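Local atomic coordinates of galectin 2 (Gallus gallus, PDB entry 2YMZ), a protein that probably binds carbohydrates, as expected of a galectin, a galactoside-binding lectin with a beta-sandwich fold. Residues G21-D26 and F73-G78; D26-A31 and R48-V53; V85-D90 and F104-G109. All coordinates share one frame; numbering follows the deposited sequence. Where two conformers were deposited one is given.

Contact 1: residues G21-D26 and F73-G78; sequences GHISED and FNFYKG. With SO4 (sulfate ion), chain I.
Ile-23 turns CG1 beside its own backbone N (chi1 -65°) and continues nearly straight from there, which carries CD1 over to the other segment, 3.9 Å from CD1 of Phe-75. Glu-25 takes the other route: its chain starts anti to the backbone N and then bends at chi2 (67°), folding the carboxylate back until OE1 lies 3.6 Å from CA of Gly-78. Ile-23 and Phe-75 cross at about a right angle, and the branch CG2 of the isoleucine packs against CA of Lys-77. This apolar side is closed by Phe-49, which touches Ile-23, Phe-75 and Lys-77.

Gly-78 sits where polar groups crowd round the backbone. Its N-H is shared between two carbonyls, Ile-23 O at 2.9 Å and Ser-24 O at 3.3 Å from Gly-78 N, and both bonds are weak because neither is straight. Its own O comes within 3.1 Å of CE1 of His-22. With no side chain, the glycine leaves room for the folded Glu-25 carboxylate. The extended Lys-77 chain runs alongside the backbone carbonyls of Ser-24 and Glu-25, its CB 3.5 Å from Glu-25 O, and one water ties the far end together by accepting from Lys-77 NZ and donating to Asp-26 O.

A sulfate, probably from the crystallisation liquor, accepts a fairly straight bond at O4 from the backbone N of Glu-25 (3.1 Å), with O4 also in plane at the edge of the His-22 ring.

Backbone pairing of Ile-23 with Ser-79 continues the junction into the five-stranded sheet. Strand 16-23 ends here and its chain leaves for strand 30-34 of the other sheet, while 73-78 lies in the loop from strand 63-70 to strand 80-88; their meeting is part of the rim of the galectin beta sandwich.

Contact 2: residues D26-A31 and R48-V53; sequences DAESFA and RFNESV
Ala-27 starts the contact with its methyl, CB lying 4.3 Å from CE2 of Phe-49. Phe-49 sets CG anti to its carbonyl carbon (chi1 -81°), which sends the ring in toward Ala-27 and Phe-30. Glu-28 follows and does the polar work. Its carbonyl O accepts a nearly straight bond from Phe-49 N (3.0 Å), the donor tilted 29° from the carbonyl plane, and accepts a second hydrogen bond, from a water that in turn accepts from Asn-50 N. The same O also lies in plane at the edge of the Phe-49 ring. Farther out, the extended Glu-28 side chain reaches Asn-50: ND2 gives a hydrogen bond to OE1 (2.9 Å) from above the carboxylate plane, and the two flat groups stand 63° apart.

Ser-29 forms a single backbone bridge with Arg-48, an antiparallel remnant where strands 30-34 and 40-48 of the seven-stranded sheet run out; its CB is 4.1 Å from CG of the arginine. Across Arg-48, Ser-52 and Val-53 make a G1 beta bulge that turns the chain into strand 53-60. His-44, Asn-46 and Arg-48 match galectin residues that contact the sugar, so this corner probably borders the site. The guanidinium is held side-on by Glu-51, NE to OE1 at 2.8 Å and NH2 to OE2 at 2.9 Å, each carboxylate oxygen using its syn lone pair; this pairing should keep the group's rotation fixed.

Phe-30 closes the run on the buried side. Its CD2 meets CE2 of Phe-49 edge against edge at 4.5 Å, while Phe-122 stacks on the Phe-30 ring and Phe-73 packs edge-to-face with Phe-49.

Contact 3: residues V85-D90 and F104-G109; sequences VEFLGD and FPNRHG
Asn-106 brings its amide over to the ring of Phe-87, ND2 lying 3.7 Å from CE1 with the amide and ring planes 80° apart. A first torsion that sets CG opposite the backbone N (chi1 -176°) aims the amide across at the other segment. There ND2 donates to Gly-89 O at 2.9 Å; the bond is almost straight (172°), runs close to the line of the carbonyl and stays in the amide plane. Gly-89 O itself lies in plane at the edge of the Phe-87 ring, so ring, carbonyl and amide nitrogen gather at one place. Gly-89 turns the chain here with a positive phi.

One residue on, the backbone takes over. Asn-106 N gives a hydrogen bond to Asp-90 O (2.8 Å), arriving well above the carbonyl plane, and the same oxygen is 3.3 Å from CB of Asn-106 and 3.7 Å from CA of Pro-105. Asn-106 is also the centre of an inverse gamma turn, with a weak bond from Arg-107 N to Pro-105 O, and begins a type I beta turn that ends at Gly-109.

In the five-stranded sheet this joins the tight turn between strands 80-88 and 91-95 to the end of the outermost strand of this chain's sheet, 101-105. Phe-92 meets the Phe-87 ring and also touches Asn-106.

ND2 has a further acceptor in Tyr-110 O. Two acceptors for ND2, with OD1 bonded as well, should hold the amide in this flip, and the buried side chain gives its N-H hydrogens to two backbone carbonyls.

Contacts 1 and 2 share Asp-26 and touch, their centres about 8 Å apart; contact 3 lies on the opposite side of the chain's centre, about 26 Å from contact 1 and about 24 Å from contact 2, centre to centre. All three are partly buried. Contacts 1 and 2 combine an apolar core side, where Phe-49 serves both, with an exposed polar side of acidic residues, a lysine or asparagine and bridging waters. Contact 3 relies mainly on one buried amide and a backbone bond. Contacts 1 and 3 both reach the five-stranded sheet, contact 1 at strand 16-23 and the loop leading into its neighbour 80-88, contact 3 at strands 80-88 and 101-105, which have 91-95 between them; contact 2 belongs to the seven-stranded sheet.

Contact 1: residues G21-D26 and F73-G78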
ATOM      1  N   GLY A  21       5.523   8.931  -4.685  1.00 15.33           N
ATOM      2  CA  GLY A  21       4.461   9.607  -3.996  1.00 16.28           C
ATOM      3  C   GLY A  21       4.703  11.087  -3.914  1.00 16.97           C
ATOM      4  O   GLY A  21       5.736  11.583  -4.440  1.00 20.10           O
ATOM      5  N   HIS A  22       3.704  11.767  -3.378  1.00 16.87           N
ATOM      6  CA  HIS A  22       3.717  13.236  -3.289  1.00 17.14           C
ATOM      7  C   HIS A  22       4.187  13.730  -1.892  1.00 16.92           C
ATOM      8  O   HIS A  22       3.595  13.384  -0.879  1.00 18.44           O
ATOM      9  CB  HIS A  22       2.305  13.724  -3.560  1.00 19.23           C
ATOM     10  CG  HIS A  22       2.221  15.224  -3.562  1.00 26.74           C
ATOM     11  ND1 HIS A  22       2.657  16.004  -4.611  1.00 31.72           N
ATOM     12  CD2 HIS A  22       1.816  16.078  -2.599  1.00 26.83           C
ATOM     13  CE1 HIS A  22       2.502  17.285  -4.292  1.00 27.22           C
ATOM     14  NE2 HIS A  22       2.003  17.355  -3.078  1.00 31.00           N
ATOM     15  N   ILE A  23       5.196  14.606  -1.878  1.00 16.48           N
ATOM     16  CA  ILE A  23       5.665  15.190  -0.595  1.00 17.26           C
ATOM     17  C   ILE A  23       4.806  16.427  -0.392  1.00 19.95           C
ATOM     18  O   ILE A  23       4.719  17.227  -1.273  1.00 19.05           O
ATOM     19  CB  ILE A  23       7.143  15.572  -0.706  1.00 18.45           C
ATOM     20  CG1 ILE A  23       7.993  14.264  -0.904  1.00 16.70           C
ATOM     21  CG2 ILE A  23       7.638  16.288   0.579  1.00 16.75           C
ATOM     22  CD1 ILE A  23       9.450  14.502  -1.304  1.00 19.96           C
ATOM     23  N   SER A  24       4.205  16.545   0.785  1.00 23.02           N
ATOM     24  CA  SER A  24       3.283  17.638   1.126  1.00 24.86           C
ATOM     25  C   SER A  24       4.048  18.973   0.976  1.00 25.05           C
ATOM     26  O   SER A  24       5.262  19.082   1.243  1.00 21.96           O
ATOM     27  CB  SER A  24       2.759  17.474   2.578  1.00 30.09           C
ATOM     28  OG  SER A  24       2.146  16.178   2.801  1.00 35.48           O
ATOM     29  N   GLU A  25       3.311  20.014   0.572  1.00 26.55           N
ATOM     30  CA  GLU A  25       3.893  21.344   0.410  1.00 27.76           C
ATOM     31  C   GLU A  25       4.415  21.844   1.771  1.00 26.97           C
ATOM     32  O   GLU A  25       5.407  22.594   1.849  1.00 28.29           O
ATOM     33  CB  GLU A  25       2.795  22.306  -0.163  1.00 35.62           C
ATOM     34  CG  GLU A  25       3.357  23.614  -0.687  1.00 49.77           C
ATOM     35  CD  GLU A  25       4.224  23.446  -1.937  1.00 57.96           C
ATOM     36  OE1 GLU A  25       3.701  22.989  -2.988  1.00 64.10           O
ATOM     37  OE2 GLU A  25       5.435  23.785  -1.875  1.00 62.92           O
ATOM     38  N   ASP A  26       3.753  21.378   2.823  1.00 25.68           N
ATOM     39  CA  ASP A  26       4.084  21.735   4.204  1.00 31.42           C
ATOM     40  C   ASP A  26       4.871  20.658   4.954  1.00 27.72           C
ATOM     41  O   ASP A  26       5.068  20.793   6.142  1.00 25.16           O
ATOM     42  CB  ASP A  26       2.801  21.976   4.998  1.00 36.72           C
ATOM     43  CG  ASP A  26       2.066  23.185   4.507  1.00 52.48           C
ATOM     44  OD1 ASP A  26       2.739  24.177   4.124  1.00 55.23           O
ATOM     45  OD2 ASP A  26       0.822  23.142   4.444  1.00 59.71           O
ATOM     46  N   PHE A  73      20.903  15.743  -0.139  1.00 22.77           N
ATOM     47  CA  PHE A  73      19.458  15.915   0.121  1.00 22.53           C
ATOM     48  C   PHE A  73      18.872  16.767  -0.993  1.00 27.43           C
ATOM     49  O   PHE A  73      18.994  18.004  -1.008  1.00 37.74           O
ATOM     50  CB  PHE A  73      19.219  16.734   1.404  1.00 19.89           C
ATOM     51  CG  PHE A  73      17.812  16.731   1.845  1.00 18.07           C
ATOM     52  CD1 PHE A  73      16.900  17.686   1.397  1.00 17.76           C
ATOM     53  CD2 PHE A  73      17.365  15.746   2.724  1.00 18.28           C
ATOM     54  CE1 PHE A  73      15.570  17.699   1.807  1.00 16.60           C
ATOM     55  CE2 PHE A  73      16.027  15.770   3.136  1.00 16.77           C
ATOM     56  CZ  PHE A  73      15.118  16.733   2.695  1.00 18.85           C
ATOM     57  N   ASN A  74      18.263  16.111  -1.913  1.00 26.56           N
ATOM     58  CA  ASN A  74      17.637  16.769  -3.062  1.00 33.86           C
ATOM     59  C   ASN A  74      16.189  16.318  -3.075  1.00 29.83           C
ATOM     60  O   ASN A  74      15.741  15.595  -4.001  1.00 34.52           O
ATOM     61  CB  ASN A  74      18.274  16.319  -4.388  1.00 28.99           C
ATOM     62  CG  ASN A  74      19.480  17.166  -4.776  1.00 37.51           C
ATOM     63  OD1 ASN A  74      19.548  18.343  -4.467  1.00 41.15           O
ATOM     64  ND2 ASN A  74      20.471  16.538  -5.382  1.00 39.67           N
ATOM     65  N   PHE A  75      15.478  16.715  -2.043  1.00 23.02           N
ATOM     66  CA  PHE A  75      14.061  16.431  -1.999  1.00 21.67           C
ATOM     67  C   PHE A  75      13.473  17.762  -1.941  1.00 19.33           C
ATOM     68  O   PHE A  75      14.040  18.695  -1.342  1.00 21.80           O
ATOM     69  CB  PHE A  75      13.648  15.618  -0.759  1.00 19.65           C
ATOM     70  CG  PHE A  75      13.940  14.111  -0.839  1.00 22.64           C
ATOM     71  CD1 PHE A  75      13.181  13.304  -1.682  1.00 23.82           C
ATOM     72  CD2 PHE A  75      14.953  13.537  -0.088  1.00 23.59           C
ATOM     73  CE1 PHE A  75      13.405  11.898  -1.745  1.00 25.70           C
ATOM     74  CE2 PHE A  75      15.209  12.130  -0.150  1.00 24.26           C
ATOM     75  CZ  PHE A  75      14.415  11.323  -0.956  1.00 24.41           C
ATOM     76  N   TYR A  76      12.291  17.879  -2.472  1.00 20.62           N
ATOM     77  CA  TYR A  76      11.600  19.167  -2.526  1.00 20.90           C
ATOM     78  C   TYR A  76      10.203  19.075  -2.052  1.00 19.24           C
ATOM     79  O   TYR A  76       9.430  18.196  -2.480  1.00 21.00           O
ATOM     80  CB  TYR A  76      11.600  19.668  -4.008  1.00 24.32           C
ATOM     81  CG  TYR A  76      13.016  19.728  -4.487  1.00 25.57           C
ATOM     82  CD1 TYR A  76      13.786  20.862  -4.287  1.00 29.39           C
ATOM     83  CD2 TYR A  76      13.630  18.616  -5.054  1.00 28.32           C
ATOM     84  CE1 TYR A  76      15.093  20.912  -4.682  1.00 29.34           C
ATOM     85  CE2 TYR A  76      14.937  18.640  -5.409  1.00 28.00           C
ATOM     86  CZ  TYR A  76      15.660  19.783  -5.242  1.00 28.82           C
ATOM     87  OH  TYR A  76      16.977  19.761  -5.611  1.00 32.61           O
ATOM     88  N   LYS A  77       9.772  20.027  -1.227  1.00 18.72           N
ATOM     89  CA  LYS A  77       8.391  19.976  -0.746  1.00 18.33           C
ATOM     90  C   LYS A  77       7.424  20.232  -1.878  1.00 24.39           C
ATOM     91  O   LYS A  77       7.749  21.001  -2.806  1.00 23.28           O
ATOM     92  CB  LYS A  77       8.150  21.040   0.352  1.00 21.13           C
ATOM     93  CG  LYS A  77       9.026  20.773   1.586  1.00 19.72           C
ATOM     94  CD  LYS A  77       8.804  21.872   2.643  1.00 20.80           C
ATOM     95  CE  LYS A  77       9.869  21.746   3.728  1.00 23.46           C
ATOM     96  NZ  LYS A  77       9.584  22.724   4.873  1.00 27.92           N
ATOM     97  N   GLY A  78       6.281  19.554  -1.853  1.00 23.53           N
ATOM     98  CA  GLY A  78       5.303  19.729  -2.937  1.00 26.18           C
ATOM     99  C   GLY A  78       5.547  18.926  -4.217  1.00 31.09           C
ATOM    100  O   GLY A  78       4.817  19.130  -5.186  1.00 37.68           O
TER
HETATM  101  S   SO4 I1132      -0.512  18.674   0.128  1.00 75.21           S
HETATM  102  O1  SO4 I1132      -1.829  19.016  -0.455  1.00 73.81           O
HETATM  103  O2  SO4 I1132      -0.326  17.203  -0.039  1.00 81.86           O
HETATM  104  O3  SO4 I1132      -0.482  18.988   1.579  1.00 74.51           O
HETATM  105  O4  SO4 I1132       0.533  19.452  -0.585  1.00 55.45           O
HETATM  106  O   HOH W   1       7.163  22.743   6.337  1.00 41.43           O

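Contact 2: residues D26-A31 and R48-V53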
ATOM      1  N   ASP A  26       3.753  21.378   2.823  1.00 25.68           N
ATOM      2  CA  ASP A  26       4.084  21.735   4.204  1.00 31.42           C
ATOM      3  C   ASP A  26       4.871  20.658   4.954  1.00 27.72           C
ATOM      4  O   ASP A  26       5.068  20.793   6.142  1.00 25.16           O
ATOM      5  CB  ASP A  26       2.801  21.976   4.998  1.00 36.72           C
ATOM      6  CG  ASP A  26       2.066  23.185   4.507  1.00 52.48           C
ATOM      7  OD1 ASP A  26       2.739  24.177   4.124  1.00 55.23           O
ATOM      8  OD2 ASP A  26       0.822  23.142   4.444  1.00 59.71           O
ATOM      9  N   ALA A  27       5.364  19.620   4.253  1.00 24.76           N
ATOM     10  CA  ALA A  27       6.098  18.566   4.937  1.00 25.19           C
ATOM     11  C   ALA A  27       7.242  19.091   5.713  1.00 24.47           C
ATOM     12  O   ALA A  27       7.998  19.896   5.173  1.00 25.13           O
ATOM     13  CB  ALA A  27       6.657  17.519   3.935  1.00 23.39           C
ATOM     14  N   GLU A  28       7.497  18.529   6.919  1.00 19.33           N
ATOM     15  CA  GLU A  28       8.803  18.723   7.497  1.00 21.25           C
ATOM     16  C   GLU A  28       9.604  17.446   7.388  1.00 17.23           C
ATOM     17  O   GLU A  28      10.761  17.516   7.515  1.00 17.07           O
ATOM     18  CB  GLU A  28       8.802  19.112   8.994  1.00 26.24           C
ATOM     19  CG  GLU A  28       8.433  20.610   9.157  1.00 33.35           C
ATOM     20  CD  GLU A  28       8.661  21.177  10.562  1.00 39.07           C
ATOM     21  OE1 GLU A  28       9.304  20.533  11.465  1.00 34.06           O
ATOM     22  OE2 GLU A  28       8.185  22.329  10.762  1.00 41.78           O
ATOM     23  N   SER A  29       8.936  16.279   7.252  1.00 18.38           N
ATOM     24  CA  SER A  29       9.728  15.055   7.075  1.00 16.48           C
ATOM     25  C   SER A  29       8.773  13.932   6.636  1.00 17.27           C
ATOM     26  O   SER A  29       7.571  14.123   6.650  1.00 18.16           O
ATOM     27  CB  SER A  29      10.383  14.646   8.412  1.00 20.44           C
ATOM     28  OG  SER A  29       9.426  14.128   9.272  1.00 24.28           O
ATOM     29  N   PHE A  30       9.320  12.785   6.200  1.00 17.12           N
ATOM     30  CA  PHE A  30       8.440  11.638   5.994  1.00 18.00           C
ATOM     31  C   PHE A  30       9.352  10.428   6.290  1.00 16.21           C
ATOM     32  O   PHE A  30      10.569  10.565   6.386  1.00 15.96           O
ATOM     33  CB  PHE A  30       7.826  11.610   4.571  1.00 18.15           C
ATOM     34  CG  PHE A  30       8.844  11.452   3.455  1.00 17.29           C
ATOM     35  CD1 PHE A  30       9.191  10.163   2.953  1.00 20.12           C
ATOM     36  CD2 PHE A  30       9.351  12.598   2.826  1.00 20.88           C
ATOM     37  CE1 PHE A  30      10.027  10.064   1.847  1.00 22.64           C
ATOM     38  CE2 PHE A  30      10.228  12.485   1.787  1.00 19.97           C
ATOM     39  CZ  PHE A  30      10.587  11.212   1.290  1.00 21.21           C
ATOM     40  N   ALA A  31       8.753   9.230   6.465  1.00 16.20           N
ATOM     41  CA  ALA A  31       9.622   8.097   6.739  1.00 15.60           C
ATOM     42  C   ALA A  31       9.025   6.846   6.042  1.00 14.19           C
ATOM     43  O   ALA A  31       7.818   6.696   5.937  1.00 16.14           O
ATOM     44  CB  ALA A  31       9.716   7.821   8.228  1.00 16.51           C
ATOM     45  N   ARG A  48      14.630  14.541   6.329  1.00 16.01           N
ATOM     46  CA  ARG A  48      14.209  15.609   7.249  1.00 16.10           C
ATOM     47  C   ARG A  48      14.553  16.967   6.588  1.00 15.14           C
ATOM     48  O   ARG A  48      15.725  17.262   6.325  1.00 17.01           O
ATOM     49  CB  ARG A  48      14.994  15.453   8.531  1.00 18.65           C
ATOM     50  CG  ARG A  48      14.315  14.276   9.321  1.00 21.67           C
ATOM     51  CD  ARG A  48      14.551  14.283  10.816  1.00 25.41           C
ATOM     52  NE  ARG A  48      14.427  15.599  11.397  1.00 20.83           N
ATOM     53  CZ  ARG A  48      13.395  16.090  12.107  1.00 24.71           C
ATOM     54  NH1 ARG A  48      12.320  15.346  12.354  1.00 22.16           N
ATOM     55  NH2 ARG A  48      13.470  17.386  12.566  1.00 26.55           N
ATOM     56  N   PHE A  49      13.513  17.738   6.352  1.00 16.47           N
ATOM     57  CA  PHE A  49      13.678  18.970   5.549  1.00 19.00           C
ATOM     58  C   PHE A  49      14.336  20.046   6.427  1.00 19.26           C
ATOM     59  O   PHE A  49      15.184  20.753   5.932  1.00 18.22           O
ATOM     60  CB  PHE A  49      12.334  19.474   5.023  1.00 19.13           C
ATOM     61  CG  PHE A  49      11.899  18.719   3.788  1.00 20.17           C
ATOM     62  CD1 PHE A  49      12.320  19.156   2.538  1.00 20.45           C
ATOM     63  CD2 PHE A  49      11.101  17.604   3.905  1.00 19.34           C
ATOM     64  CE1 PHE A  49      11.967  18.454   1.414  1.00 19.41           C
ATOM     65  CE2 PHE A  49      10.692  16.877   2.751  1.00 21.56           C
ATOM     66  CZ  PHE A  49      11.134  17.343   1.512  1.00 19.75           C
ATOM     67  N   ASN A  50      14.101  20.016   7.733  1.00 20.94           N
ATOM     68  CA  ASN A  50      14.584  21.173   8.595  1.00 22.64           C
ATOM     69  C   ASN A  50      16.088  21.177   8.609  1.00 21.98           C
ATOM     70  O   ASN A  50      16.729  22.226   8.551  1.00 22.82           O
ATOM     71  CB  ASN A  50      14.123  20.979  10.066  1.00 25.09           C
ATOM     72  CG  ASN A  50      12.647  21.209  10.256  1.00 28.09           C
ATOM     73  OD1 ASN A  50      11.951  21.632   9.349  1.00 25.44           O
ATOM     74  ND2 ASN A  50      12.155  20.924  11.476  1.00 30.68           N
ATOM     75  N   GLU A  51      16.690  19.984   8.727  1.00 17.96           N
ATOM     76  CA  GLU A  51      18.124  19.869   8.802  1.00 19.13           C
ATOM     77  C   GLU A  51      18.756  19.492   7.462  1.00 18.35           C
ATOM     78  O   GLU A  51      19.970  19.272   7.403  1.00 20.33           O
ATOM     79  CB  GLU A  51      18.547  18.893   9.903  1.00 22.45           C
ATOM     80  CG  GLU A  51      17.961  19.264  11.274  1.00 22.87           C
ATOM     81  CD  GLU A  51      16.755  18.420  11.606  1.00 28.31           C
ATOM     82  OE1 GLU A  51      16.550  17.363  10.944  1.00 32.70           O
ATOM     83  OE2 GLU A  51      15.943  18.821  12.460  1.00 27.72           O
ATOM     84  N   SER A  52      17.892  19.347   6.453  1.00 19.50           N
ATOM     85  CA  SER A  52      18.332  18.996   5.079  1.00 21.45           C
ATOM     86  C   SER A  52      19.231  17.748   5.086  1.00 17.86           C
ATOM     87  O   SER A  52      20.385  17.770   4.668  1.00 17.22           O
ATOM     88  CB  SER A  52      19.072  20.209   4.415  1.00 24.31           C
ATOM     89  OG  SER A  52      19.226  19.907   3.040  1.00 28.94           O
ATOM     90  N   VAL A  53      18.738  16.625   5.640  1.00 17.55           N
ATOM     91  CA  VAL A  53      19.599  15.454   5.785  1.00 15.32           C
ATOM     92  C   VAL A  53      18.661  14.198   5.688  1.00 16.20           C
ATOM     93  O   VAL A  53      17.467  14.281   6.073  1.00 15.91           O
ATOM     94  CB  VAL A  53      20.312  15.448   7.198  1.00 18.14           C
ATOM     95  CG1 VAL A  53      19.279  15.499   8.313  1.00 20.77           C
ATOM     96  CG2 VAL A  53      21.259  14.230   7.385  1.00 22.24           C
TER
HETATM   97  O   HOH W   2      12.672  18.086   9.518  1.00 24.21           O

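Contact 3: residues V85-D90 and F104-G109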
ATOM      1  N   VAL A  85      14.025   0.959  -3.140  1.00 16.92           N
ATOM      2  CA  VAL A  85      14.760   0.300  -2.045  1.00 16.46           C
ATOM      3  C   VAL A  85      15.117  -1.092  -2.551  1.00 20.66           C
ATOM      4  O   VAL A  85      14.254  -1.774  -3.132  1.00 19.85           O
ATOM      5  CB  VAL A  85      13.895   0.116  -0.820  1.00 17.91           C
ATOM      6  CG1 VAL A  85      14.800  -0.373   0.346  1.00 18.89           C
ATOM      7  CG2 VAL A  85      13.231   1.473  -0.401  1.00 17.74           C
ATOM      8  N   GLU A  86      16.359  -1.520  -2.286  1.00 21.96           N
ATOM      9  CA  GLU A  86      16.747  -2.901  -2.608  1.00 24.12           C
ATOM     10  C   GLU A  86      17.282  -3.596  -1.396  1.00 23.12           C
ATOM     11  O   GLU A  86      18.005  -2.944  -0.583  1.00 23.95           O
ATOM     12  CB  GLU A  86      17.790  -2.831  -3.642  1.00 24.89           C
ATOM     13  CG  GLU A  86      17.085  -2.646  -4.954  1.00 37.25           C
ATOM     14  CD  GLU A  86      17.970  -2.072  -5.977  1.00 42.17           C
ATOM     15  OE1 GLU A  86      19.126  -1.794  -5.623  1.00 47.95           O
ATOM     16  OE2 GLU A  86      17.476  -1.899  -7.134  1.00 45.65           O
ATOM     17  N   PHE A  87      16.861  -4.860  -1.241  1.00 22.91           N
ATOM     18  CA  PHE A  87      17.209  -5.672  -0.100  1.00 22.41           C
ATOM     19  C   PHE A  87      18.425  -6.482  -0.583  1.00 25.79           C
ATOM     20  O   PHE A  87      18.276  -7.424  -1.408  1.00 24.64           O
ATOM     21  CB  PHE A  87      15.999  -6.544   0.261  1.00 21.04           C
ATOM     22  CG  PHE A  87      16.152  -7.352   1.532  1.00 20.90           C
ATOM     23  CD1 PHE A  87      17.408  -7.587   2.108  1.00 22.03           C
ATOM     24  CD2 PHE A  87      15.039  -7.964   2.075  1.00 23.75           C
ATOM     25  CE1 PHE A  87      17.546  -8.349   3.247  1.00 24.43           C
ATOM     26  CE2 PHE A  87      15.156  -8.728   3.259  1.00 24.53           C
ATOM     27  CZ  PHE A  87      16.416  -8.933   3.812  1.00 25.19           C
ATOM     28  N   LEU A  88      19.620  -6.045  -0.205  1.00 27.04           N
ATOM     29  CA  LEU A  88      20.807  -6.657  -0.771  1.00 27.92           C
ATOM     30  C   LEU A  88      21.596  -7.464   0.290  1.00 29.84           C
ATOM     31  O   LEU A  88      22.732  -7.127   0.607  1.00 31.13           O
ATOM     32  CB  LEU A  88      21.663  -5.617  -1.498  1.00 26.71           C
ATOM     33  CG  LEU A  88      20.991  -4.928  -2.682  1.00 27.07           C
ATOM     34  CD1 LEU A  88      21.952  -3.949  -3.268  1.00 29.65           C
ATOM     35  CD2 LEU A  88      20.555  -5.900  -3.755  1.00 26.56           C
ATOM     36  N   GLY A  89      20.955  -8.474   0.878  1.00 30.16           N
ATOM     37  CA  GLY A  89      21.644  -9.343   1.805  1.00 32.07           C
ATOM     38  C   GLY A  89      22.005  -8.607   3.064  1.00 29.94           C
ATOM     39  O   GLY A  89      21.135  -8.403   3.904  1.00 33.89           O
ATOM     40  N   ASP A  90      23.275  -8.193   3.166  1.00 25.30           N
ATOM     41  CA  ASP A  90      23.814  -7.561   4.373  0.50 28.04           C
ATOM     42  C   ASP A  90      23.548  -6.045   4.426  1.00 28.40           C
ATOM     43  O   ASP A  90      23.961  -5.369   5.370  1.00 28.73           O
ATOM     44  CB  ASP A  90      25.330  -7.830   4.517  0.50 29.22           C
ATOM     45  CG  ASP A  90      26.165  -7.021   3.552  0.50 29.60           C
ATOM     46  OD1 ASP A  90      25.688  -6.737   2.444  0.50 32.81           O
ATOM     47  OD2 ASP A  90      27.316  -6.666   3.895  0.50 35.94           O
ATOM     48  N   PHE A 104      22.570   1.388   3.830  1.00 22.55           N
ATOM     49  CA  PHE A 104      22.368   1.174   5.281  1.00 21.94           C
ATOM     50  C   PHE A 104      22.513  -0.306   5.633  1.00 25.00           C
ATOM     51  O   PHE A 104      21.858  -1.173   5.002  1.00 23.16           O
ATOM     52  CB  PHE A 104      20.939   1.599   5.713  1.00 21.94           C
ATOM     53  CG  PHE A 104      20.744   1.653   7.199  1.00 21.65           C
ATOM     54  CD1 PHE A 104      21.446   2.623   7.967  1.00 22.17           C
ATOM     55  CD2 PHE A 104      19.867   0.787   7.854  1.00 22.44           C
ATOM     56  CE1 PHE A 104      21.259   2.704   9.353  1.00 21.14           C
ATOM     57  CE2 PHE A 104      19.706   0.835   9.245  1.00 22.03           C
ATOM     58  CZ  PHE A 104      20.409   1.801  10.006  1.00 20.28           C
ATOM     59  N   PRO A 105      23.312  -0.624   6.685  1.00 26.24           N
ATOM     60  CA  PRO A 105      23.555  -2.031   6.996  1.00 25.85           C
ATOM     61  C   PRO A 105      22.331  -2.744   7.501  1.00 23.27           C
ATOM     62  O   PRO A 105      21.476  -2.182   8.188  1.00 24.62           O
ATOM     63  CB  PRO A 105      24.597  -1.985   8.122  1.00 28.45           C
ATOM     64  CG  PRO A 105      24.323  -0.673   8.797  1.00 26.70           C
ATOM     65  CD  PRO A 105      24.031   0.260   7.648  1.00 24.84           C
ATOM     66  N   ASN A 106      22.219  -4.001   7.071  1.00 23.59           N
ATOM     67  CA  ASN A 106      21.214  -4.900   7.629  1.00 25.16           C
ATOM     68  C   ASN A 106      21.775  -5.432   8.905  1.00 29.98           C
ATOM     69  O   ASN A 106      22.208  -6.616   8.959  1.00 28.53           O
ATOM     70  CB  ASN A 106      20.957  -6.088   6.626  1.00 26.68           C
ATOM     71  CG  ASN A 106      19.859  -7.015   7.081  1.00 26.57           C
ATOM     72  OD1 ASN A 106      19.193  -6.779   8.064  1.00 25.37           O
ATOM     73  ND2 ASN A 106      19.642  -8.123   6.319  1.00 27.89           N
ATOM     74  N   ARG A 107      21.797  -4.565   9.927  1.00 28.98           N
ATOM     75  CA  ARG A 107      22.444  -4.818  11.216  1.00 32.82           C
ATOM     76  C   ARG A 107      21.991  -6.051  11.914  1.00 33.22           C
ATOM     77  O   ARG A 107      22.808  -6.735  12.541  1.00 35.74           O
ATOM     78  CB  ARG A 107      22.083  -3.679  12.190  1.00 31.29           C
ATOM     79  CG  ARG A 107      22.690  -2.400  11.792  1.00 31.25           C
ATOM     80  CD  ARG A 107      22.106  -1.310  12.677  1.00 29.32           C
ATOM     81  NE  ARG A 107      22.977  -0.202  12.421  1.00 33.99           N
ATOM     82  CZ  ARG A 107      22.689   1.036  12.766  1.00 30.53           C
ATOM     83  NH1 ARG A 107      21.515   1.281  13.313  1.00 23.34           N
ATOM     84  NH2 ARG A 107      23.597   1.985  12.515  1.00 28.29           N
ATOM     85  N   HIS A 108      20.682  -6.320  11.885  1.00 31.36           N
ATOM     86  CA  HIS A 108      20.161  -7.366  12.721  1.00 33.92           C
ATOM     87  C   HIS A 108      19.948  -8.647  11.927  1.00 33.32           C
ATOM     88  O   HIS A 108      19.389  -9.609  12.429  1.00 33.36           O
ATOM     89  CB  HIS A 108      18.909  -6.883  13.426  1.00 38.54           C
ATOM     90  CG  HIS A 108      19.084  -5.525  14.047  1.00 42.09           C
ATOM     91  ND1 HIS A 108      19.860  -5.309  15.172  1.00 45.31           N
ATOM     92  CD2 HIS A 108      18.585  -4.309  13.696  1.00 48.47           C
ATOM     93  CE1 HIS A 108      19.841  -4.023  15.477  1.00 51.79           C
ATOM     94  NE2 HIS A 108      19.083  -3.391  14.592  1.00 54.99           N
ATOM     95  N   GLY A 109      20.422  -8.647  10.692  1.00 31.95           N
ATOM     96  CA  GLY A 109      20.427  -9.883   9.910  1.00 37.89           C
ATOM     97  C   GLY A 109      19.075 -10.407   9.483  1.00 35.74           C
ATOM     98  O   GLY A 109      18.923 -11.601   9.244  1.00 36.51           O
TER